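PDB 6WI4: caspase-3, which probably cleaves proteins after aspartate as a cysteine protease of the caspase family, with a role in coral apoptosis. Local coordinates for residues 19-28 with 89-100; 144-155 with 214-223. All coordinates share one frame; numbering follows the deposited sequence.

Contact 1 of 2, residues 19-28 with 89-100; sequences NKDFLRSSGM and THGEEGVIYGTD
Met28 and Phe22 carry this contact, both reaching for the imidazole of His90, where the loop after strand 13-18 packs on the turn-linked strands 91-92 and 95-98 beside the peptide site of the caspase domain. Methyl CE of Met28 sits squarely over the centre of one imidazole face, 3.2 Å from the His90 ring centroid, a tight CH-pi contact. Bends at chi2 (-56°) and chi3 (-57°) curl the flexible thioether back so that its methyl reaches the imidazole, while Met28 CG, nearer the backbone, lies over a face of Tyr97, 3.6 Å from Tyr97 CE2. The Phe22 ring is inclined at 50° to the imidazole, with His90 CD2 over its rim, 3.5 Å from Phe22 CE1, while Thr89 OG1 meets its edge in plane. With an alanine in place of Phe22, His90 CD2 would probably lose its apolar neighbour and the imidazole be less firmly seated. Asn19 ND2 and Thr89 OG1 both donate to Tyr97 O, at 3.2 and 2.6 Å; Asn19 OD1 bonds to Gln60 N. His90 NE2 bonds to Tyr31 O, and its side chain packs on the bound peptide's backbone, so the methyl and this bond would together limit how the imidazole can turn beside the peptide.

Contact 2 of 2, residues 144-155 with 214-223; sequences EADFVYAYSTVP and QVSSVVSMLR
This is an antiparallel strand pair at one margin of the central sheet: strand 217-220, outermost within the chain, runs beside strand 147-151 at 170°. Paired backbone bonds join Tyr149 with Val219 and Tyr151 with Ser217, Val219 N reaching Tyr149 O at 2.9 Å and 174°. Beta-branched valines suit the extended backbone, and side chains alternate. On one face Val148 CG2 touches Val218 CG2 at 3.6 Å, where Val218 and Ala150 also meet Leu190 of helix 186-197; small Ala150 leaves room for Phe169 too. On the other, Val219 lies between the tyrosines, CB against Tyr149 CD1 and CG2 near Tyr151 CE2, while Met221 SD comes in at the Tyr149 edge, 3.8 Å from Tyr149 CE1, a Met-aromatic contact. The caspase fold is built on such a mixed six-stranded sheet, and in dimeric caspases this last strand lies at the subunit interface. Past the end of strand 147-151, side chains continue the pairing: Ser217 OG donates to Thr153 O at 2.7 Å, in the carbonyl plane. Gln214, with CG anti to its N (chi1 -169°) and an extended chain, brings NE2 to Ser152 O from above the carbonyl plane. At the far end Arg223 grips the Asp146 carboxylate side-on, NE to OD1 at 2.7 Å and NH1 to OD2 at 3.1 Å; Asp146 OD1 also bonds to Tyr4 OH.

Contact 1 closes before contact 2 opens along the chain, and their centres stand about 21 Å apart within one caspase domain. Both are tied to the six-stranded sheet. Residues 19-28 and 89-100 follow the neighbouring parallel strands 13-18 and 83-88, so contact 1 lies where those strands end; contact 2 is the sheet's margin, with strand 123-128 between strands 83-88 and 147-151. Because strands 83-88 and 147-151 are parallel, the loops leaving them emerge on the same side, and the two contacts just meet there, Glu93 OE1 lying 3.8 Å from Pro155 CB. Both thus hang on one sheet, contact 1 beside the bound peptide at the C-terminal ends of its parallel strands, contact 2 at its antiparallel margin.

Contact 1 of 2, residues 19-28 with 89-100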
# COMPACT_ATOMS: atom_id res chain seq x y z
N ASN A 19 -10.41 -1.95 5.01
CA ASN A 19 -11.64 -2.71 4.82
C ASN A 19 -11.57 -4.02 5.60
O ASN A 19 -10.78 -4.92 5.27
CB ASN A 19 -11.91 -2.93 3.33
CG ASN A 19 -12.52 -1.70 2.68
OD1 ASN A 19 -12.83 -0.71 3.35
ND2 ASN A 19 -12.70 -1.75 1.36
N LYS A 20 -12.38 -4.12 6.65
CA LYS A 20 -12.40 -5.29 7.51
C LYS A 20 -13.60 -6.19 7.29
O LYS A 20 -13.45 -7.40 7.22
CB LYS A 20 -12.36 -4.86 8.99
CG LYS A 20 -12.27 -6.04 9.95
CD LYS A 20 -12.21 -5.57 11.40
N ASP A 21 -14.79 -5.60 7.13
CA ASP A 21 -16.04 -6.34 7.04
C ASP A 21 -16.67 -6.11 5.67
O ASP A 21 -16.77 -4.96 5.22
CB ASP A 21 -17.02 -5.90 8.13
CG ASP A 21 -16.42 -5.98 9.51
OD1 ASP A 21 -16.25 -7.11 10.01
OD2 ASP A 21 -16.11 -4.91 10.09
N PHE A 22 -17.10 -7.18 5.03
CA PHE A 22 -17.57 -7.13 3.66
C PHE A 22 -19.04 -7.51 3.59
O PHE A 22 -19.53 -8.33 4.38
CB PHE A 22 -16.69 -8.04 2.78
CG PHE A 22 -15.28 -7.55 2.68
CD1 PHE A 22 -14.39 -7.77 3.72
CD2 PHE A 22 -14.88 -6.80 1.59
CE1 PHE A 22 -13.10 -7.27 3.66
CE2 PHE A 22 -13.60 -6.30 1.51
CZ PHE A 22 -12.71 -6.53 2.55
N LEU A 23 -19.74 -6.90 2.64
CA LEU A 23 -21.17 -7.11 2.49
C LEU A 23 -21.44 -8.37 1.69
O LEU A 23 -20.59 -8.87 0.95
CB LEU A 23 -21.83 -5.91 1.81
CG LEU A 23 -21.66 -4.54 2.46
CD1 LEU A 23 -22.20 -3.44 1.55
CD2 LEU A 23 -22.32 -4.49 3.82
N ARG A 24 -22.66 -8.90 1.85
CA ARG A 24 -23.05 -10.08 1.10
C ARG A 24 -22.88 -9.87 -0.40
O ARG A 24 -22.49 -10.80 -1.13
CB ARG A 24 -24.50 -10.44 1.44
CG ARG A 24 -25.12 -11.50 0.54
CD ARG A 24 -26.53 -11.87 1.01
NE ARG A 24 -27.27 -12.59 -0.03
CZ ARG A 24 -27.08 -13.87 -0.33
NH1 ARG A 24 -26.17 -14.57 0.35
NH2 ARG A 24 -27.78 -14.46 -1.29
N SER A 25 -23.14 -8.66 -0.89
CA SER A 25 -23.02 -8.40 -2.32
C SER A 25 -21.61 -8.63 -2.84
O SER A 25 -21.43 -8.88 -4.04
CB SER A 25 -23.47 -6.98 -2.65
OG SER A 25 -22.67 -6.03 -1.96
N SER A 26 -20.59 -8.56 -1.98
CA SER A 26 -19.21 -8.72 -2.40
C SER A 26 -18.79 -10.18 -2.53
O SER A 26 -17.76 -10.46 -3.16
CB SER A 26 -18.28 -8.01 -1.42
OG SER A 26 -18.15 -8.77 -0.22
N GLY A 27 -19.55 -11.10 -1.96
CA GLY A 27 -19.11 -12.48 -1.88
C GLY A 27 -18.09 -12.75 -0.79
O GLY A 27 -17.73 -13.92 -0.59
N MET A 28 -17.62 -11.72 -0.09
CA MET A 28 -16.58 -11.88 0.93
C MET A 28 -17.11 -11.73 2.35
O MET A 28 -16.31 -11.60 3.28
CB MET A 28 -15.44 -10.88 0.69
CG MET A 28 -14.68 -11.08 -0.61
SD MET A 28 -13.98 -12.73 -0.83
CE MET A 28 -12.95 -12.90 0.60
N THR A 89 -7.32 -4.64 2.12
CA THR A 89 -8.61 -5.19 1.70
C THR A 89 -8.39 -6.56 1.05
O THR A 89 -7.26 -7.05 0.97
CB THR A 89 -9.33 -4.22 0.75
OG1 THR A 89 -10.68 -4.66 0.52
CG2 THR A 89 -8.60 -4.05 -0.59
N HIS A 90 -9.48 -7.17 0.60
CA HIS A 90 -9.38 -8.36 -0.24
C HIS A 90 -9.03 -7.96 -1.67
O HIS A 90 -9.23 -6.82 -2.09
CB HIS A 90 -10.69 -9.14 -0.23
CG HIS A 90 -10.86 -10.01 0.98
ND1 HIS A 90 -9.96 -10.99 1.31
CD2 HIS A 90 -11.83 -10.06 1.93
CE1 HIS A 90 -10.35 -11.60 2.41
NE2 HIS A 90 -11.48 -11.06 2.81
N GLY A 91 -8.51 -8.92 -2.43
CA GLY A 91 -8.25 -8.66 -3.83
C GLY A 91 -8.13 -9.93 -4.64
O GLY A 91 -8.14 -11.04 -4.12
N GLU A 92 -8.03 -9.72 -5.95
CA GLU A 92 -7.67 -10.75 -6.91
C GLU A 92 -6.71 -10.11 -7.90
O GLU A 92 -6.35 -8.94 -7.76
CB GLU A 92 -8.91 -11.34 -7.60
CG GLU A 92 -9.24 -12.76 -7.18
CD GLU A 92 -8.43 -13.82 -7.93
OE1 GLU A 92 -7.71 -13.50 -8.91
OE2 GLU A 92 -8.54 -15.01 -7.53
N GLU A 93 -6.28 -10.86 -8.91
CA GLU A 93 -5.29 -10.29 -9.82
C GLU A 93 -5.86 -9.07 -10.54
O GLU A 93 -6.85 -9.16 -11.26
CB GLU A 93 -4.81 -11.33 -10.83
CG GLU A 93 -3.54 -10.89 -11.52
CD GLU A 93 -2.81 -12.01 -12.23
OE1 GLU A 93 -1.88 -11.68 -13.00
OE2 GLU A 93 -3.17 -13.19 -12.03
N GLY A 94 -5.23 -7.91 -10.30
CA GLY A 94 -5.63 -6.67 -10.92
C GLY A 94 -6.75 -5.92 -10.24
O GLY A 94 -7.10 -4.83 -10.70
N VAL A 95 -7.34 -6.46 -9.16
CA VAL A 95 -8.52 -5.85 -8.56
C VAL A 95 -8.38 -5.79 -7.05
O VAL A 95 -7.67 -6.59 -6.43
CB VAL A 95 -9.83 -6.59 -8.93
CG1 VAL A 95 -10.04 -6.61 -10.43
CG2 VAL A 95 -9.84 -8.00 -8.38
N ILE A 96 -9.09 -4.84 -6.45
CA ILE A 96 -9.26 -4.77 -5.00
C ILE A 96 -10.75 -4.72 -4.70
O ILE A 96 -11.57 -4.39 -5.57
CB ILE A 96 -8.53 -3.57 -4.35
CG1 ILE A 96 -8.92 -2.26 -5.03
CG2 ILE A 96 -7.01 -3.79 -4.37
CD1 ILE A 96 -9.95 -1.45 -4.24
N TYR A 97 -11.09 -5.05 -3.47
CA TYR A 97 -12.49 -5.08 -3.05
C TYR A 97 -12.86 -3.82 -2.28
O TYR A 97 -12.20 -3.47 -1.29
CB TYR A 97 -12.78 -6.29 -2.17
CG TYR A 97 -13.10 -7.57 -2.91
CD1 TYR A 97 -12.09 -8.34 -3.46
CD2 TYR A 97 -14.41 -8.01 -3.04
CE1 TYR A 97 -12.38 -9.52 -4.13
CE2 TYR A 97 -14.70 -9.18 -3.70
CZ TYR A 97 -13.68 -9.93 -4.24
OH TYR A 97 -13.97 -11.11 -4.91
N GLY A 98 -13.92 -3.15 -2.72
CA GLY A 98 -14.72 -2.37 -1.79
C GLY A 98 -15.55 -3.32 -0.94
O GLY A 98 -15.56 -4.53 -1.16
N THR A 99 -16.27 -2.78 0.03
CA THR A 99 -17.10 -3.67 0.84
C THR A 99 -18.18 -4.35 0.01
O THR A 99 -18.68 -5.40 0.42
CB THR A 99 -17.76 -2.91 1.99
OG1 THR A 99 -18.45 -1.77 1.48
CG2 THR A 99 -16.72 -2.47 3.00
N ASP A 100 -18.53 -3.79 -1.15
CA ASP A 100 -19.63 -4.30 -1.95
C ASP A 100 -19.20 -5.05 -3.20
O ASP A 100 -20.07 -5.62 -3.87
CB ASP A 100 -20.57 -3.15 -2.36
CG ASP A 100 -19.87 -2.09 -3.18
OD1 ASP A 100 -18.70 -1.79 -2.90
OD2 ASP A 100 -20.49 -1.56 -4.14
O HOH W 1 -16.16 -12.46 -4.48

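Contact 2 of 2, residues 144-155 with 214-223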
# COMPACT_ATOMS: atom_id res chain seq x y z
N GLU A 144 2.67 9.23 -16.46
CA GLU A 144 2.83 8.00 -15.70
C GLU A 144 4.11 7.97 -14.88
O GLU A 144 4.34 6.98 -14.18
CB GLU A 144 2.80 6.77 -16.62
CG GLU A 144 1.46 6.53 -17.34
CD GLU A 144 0.39 5.94 -16.44
OE1 GLU A 144 0.69 5.59 -15.28
OE2 GLU A 144 -0.77 5.81 -16.90
N ALA A 145 4.95 9.00 -14.94
CA ALA A 145 6.18 8.97 -14.17
C ALA A 145 5.94 9.25 -12.68
O ALA A 145 4.94 9.85 -12.28
CB ALA A 145 7.20 9.97 -14.72
N ASP A 146 6.90 8.80 -11.86
CA ASP A 146 7.01 9.13 -10.44
C ASP A 146 5.96 8.42 -9.59
O ASP A 146 5.78 8.77 -8.42
CB ASP A 146 6.95 10.65 -10.20
CG ASP A 146 7.93 11.41 -11.08
OD1 ASP A 146 9.11 11.02 -11.12
OD2 ASP A 146 7.50 12.38 -11.73
N PHE A 147 5.31 7.40 -10.13
CA PHE A 147 4.53 6.45 -9.34
C PHE A 147 5.43 5.33 -8.83
O PHE A 147 6.36 4.89 -9.52
CB PHE A 147 3.41 5.82 -10.16
CG PHE A 147 2.25 6.73 -10.45
CD1 PHE A 147 2.26 7.56 -11.56
CD2 PHE A 147 1.13 6.72 -9.63
CE1 PHE A 147 1.20 8.37 -11.85
CE2 PHE A 147 0.06 7.53 -9.91
CZ PHE A 147 0.08 8.36 -11.02
N VAL A 148 5.11 4.83 -7.64
CA VAL A 148 5.69 3.58 -7.16
C VAL A 148 4.57 2.80 -6.47
O VAL A 148 3.79 3.37 -5.70
CB VAL A 148 6.90 3.81 -6.23
CG1 VAL A 148 6.56 4.69 -5.02
CG2 VAL A 148 7.48 2.48 -5.79
N TYR A 149 4.45 1.52 -6.81
CA TYR A 149 3.35 0.68 -6.34
C TYR A 149 3.97 -0.45 -5.54
O TYR A 149 4.65 -1.32 -6.11
CB TYR A 149 2.51 0.15 -7.49
CG TYR A 149 2.08 1.19 -8.52
CD1 TYR A 149 2.87 1.47 -9.62
CD2 TYR A 149 0.88 1.88 -8.38
CE1 TYR A 149 2.48 2.40 -10.58
CE2 TYR A 149 0.49 2.83 -9.33
CZ TYR A 149 1.29 3.07 -10.42
OH TYR A 149 0.92 4.00 -11.39
N ALA A 150 3.77 -0.43 -4.22
CA ALA A 150 4.36 -1.41 -3.32
C ALA A 150 3.29 -2.45 -3.01
O ALA A 150 2.35 -2.18 -2.25
CB ALA A 150 4.88 -0.74 -2.06
N TYR A 151 3.44 -3.64 -3.59
CA TYR A 151 2.46 -4.72 -3.47
C TYR A 151 2.90 -5.74 -2.42
O TYR A 151 4.07 -6.11 -2.37
CB TYR A 151 2.33 -5.44 -4.81
CG TYR A 151 1.52 -4.73 -5.86
CD1 TYR A 151 0.14 -4.92 -5.93
CD2 TYR A 151 2.13 -3.93 -6.81
CE1 TYR A 151 -0.61 -4.32 -6.92
CE2 TYR A 151 1.39 -3.31 -7.80
CZ TYR A 151 0.02 -3.51 -7.85
OH TYR A 151 -0.74 -2.91 -8.83
N SER A 152 1.93 -6.24 -1.65
CA SER A 152 2.26 -7.20 -0.59
C SER A 152 2.72 -8.55 -1.14
O SER A 152 3.46 -9.26 -0.44
CB SER A 152 1.06 -7.40 0.34
OG SER A 152 -0.04 -8.04 -0.31
N THR A 153 2.29 -8.95 -2.34
CA THR A 153 2.58 -10.29 -2.85
C THR A 153 2.92 -10.18 -4.34
O THR A 153 3.33 -9.12 -4.82
CB THR A 153 1.43 -11.26 -2.49
OG1 THR A 153 1.85 -12.60 -2.77
CG2 THR A 153 0.13 -10.95 -3.26
N VAL A 154 2.81 -11.30 -5.05
CA VAL A 154 3.18 -11.42 -6.46
C VAL A 154 1.91 -11.66 -7.26
O VAL A 154 0.99 -12.32 -6.75
CB VAL A 154 4.20 -12.55 -6.65
CG1 VAL A 154 4.37 -12.94 -8.13
CG2 VAL A 154 5.52 -12.18 -6.03
N PRO A 155 1.78 -11.13 -8.47
CA PRO A 155 0.57 -11.37 -9.26
C PRO A 155 0.25 -12.86 -9.36
O PRO A 155 1.12 -13.68 -9.67
CB PRO A 155 0.90 -10.77 -10.62
CG PRO A 155 1.80 -9.64 -10.28
CD PRO A 155 2.65 -10.14 -9.14
N GLN A 214 5.60 -16.30 0.88
CA GLN A 214 5.22 -15.05 0.24
C GLN A 214 6.46 -14.27 -0.18
O GLN A 214 7.51 -14.36 0.45
CB GLN A 214 4.35 -14.20 1.18
CG GLN A 214 3.67 -13.01 0.53
CD GLN A 214 2.62 -12.42 1.44
OE1 GLN A 214 1.85 -13.15 2.07
NE2 GLN A 214 2.58 -11.09 1.52
N VAL A 215 6.29 -13.49 -1.25
CA VAL A 215 7.30 -12.60 -1.81
C VAL A 215 6.56 -11.31 -2.13
O VAL A 215 5.50 -11.37 -2.75
CB VAL A 215 7.92 -13.19 -3.09
CG1 VAL A 215 8.76 -12.19 -3.82
CG2 VAL A 215 8.73 -14.44 -2.76
N SER A 216 7.09 -10.17 -1.69
CA SER A 216 6.44 -8.90 -2.04
C SER A 216 7.09 -8.34 -3.30
O SER A 216 8.17 -8.77 -3.71
CB SER A 216 6.50 -7.90 -0.89
OG SER A 216 7.83 -7.66 -0.45
N SER A 217 6.41 -7.40 -3.94
CA SER A 217 6.90 -6.89 -5.22
C SER A 217 6.68 -5.39 -5.30
O SER A 217 5.69 -4.87 -4.78
CB SER A 217 6.21 -7.60 -6.39
OG SER A 217 4.81 -7.43 -6.37
N VAL A 218 7.61 -4.69 -5.94
CA VAL A 218 7.48 -3.26 -6.13
C VAL A 218 7.49 -2.97 -7.62
O VAL A 218 8.31 -3.53 -8.36
CB VAL A 218 8.57 -2.47 -5.38
CG1 VAL A 218 9.98 -2.91 -5.74
CG2 VAL A 218 8.41 -0.98 -5.64
N VAL A 219 6.55 -2.14 -8.07
CA VAL A 219 6.50 -1.66 -9.45
C VAL A 219 6.89 -0.20 -9.40
O VAL A 219 6.17 0.62 -8.83
CB VAL A 219 5.11 -1.83 -10.07
CG1 VAL A 219 5.12 -1.33 -11.51
CG2 VAL A 219 4.64 -3.30 -10.02
N SER A 220 8.03 0.16 -10.01
CA SER A 220 8.55 1.51 -9.86
C SER A 220 8.58 2.23 -11.21
O SER A 220 9.20 1.74 -12.16
CB SER A 220 9.95 1.51 -9.26
OG SER A 220 10.44 2.84 -9.26
N MET A 221 7.92 3.37 -11.27
CA MET A 221 8.12 4.36 -12.32
C MET A 221 8.86 5.58 -11.78
O MET A 221 8.77 6.67 -12.37
CB MET A 221 6.78 4.76 -12.95
CG MET A 221 6.16 3.67 -13.83
SD MET A 221 5.54 2.27 -12.85
CE MET A 221 4.27 1.63 -13.94
N LEU A 222 9.60 5.42 -10.69
CA LEU A 222 10.36 6.54 -10.14
C LEU A 222 11.52 6.91 -11.06
O LEU A 222 12.10 6.07 -11.74
CB LEU A 222 10.87 6.20 -8.75
CG LEU A 222 9.81 5.85 -7.70
CD1 LEU A 222 10.51 5.52 -6.39
CD2 LEU A 222 8.82 6.98 -7.52
N ARG A 223 11.84 8.21 -11.07
CA ARG A 223 12.96 8.76 -11.85
C ARG A 223 14.10 9.25 -10.97
O ARG A 223 15.15 9.65 -11.51
CB ARG A 223 12.47 9.92 -12.71
CG ARG A 223 11.41 9.58 -13.72
CD ARG A 223 10.93 10.87 -14.41
NE ARG A 223 10.38 11.80 -13.43
CZ ARG A 223 10.85 13.01 -13.15
NH1 ARG A 223 10.25 13.73 -12.20
NH2 ARG A 223 11.91 13.50 -13.78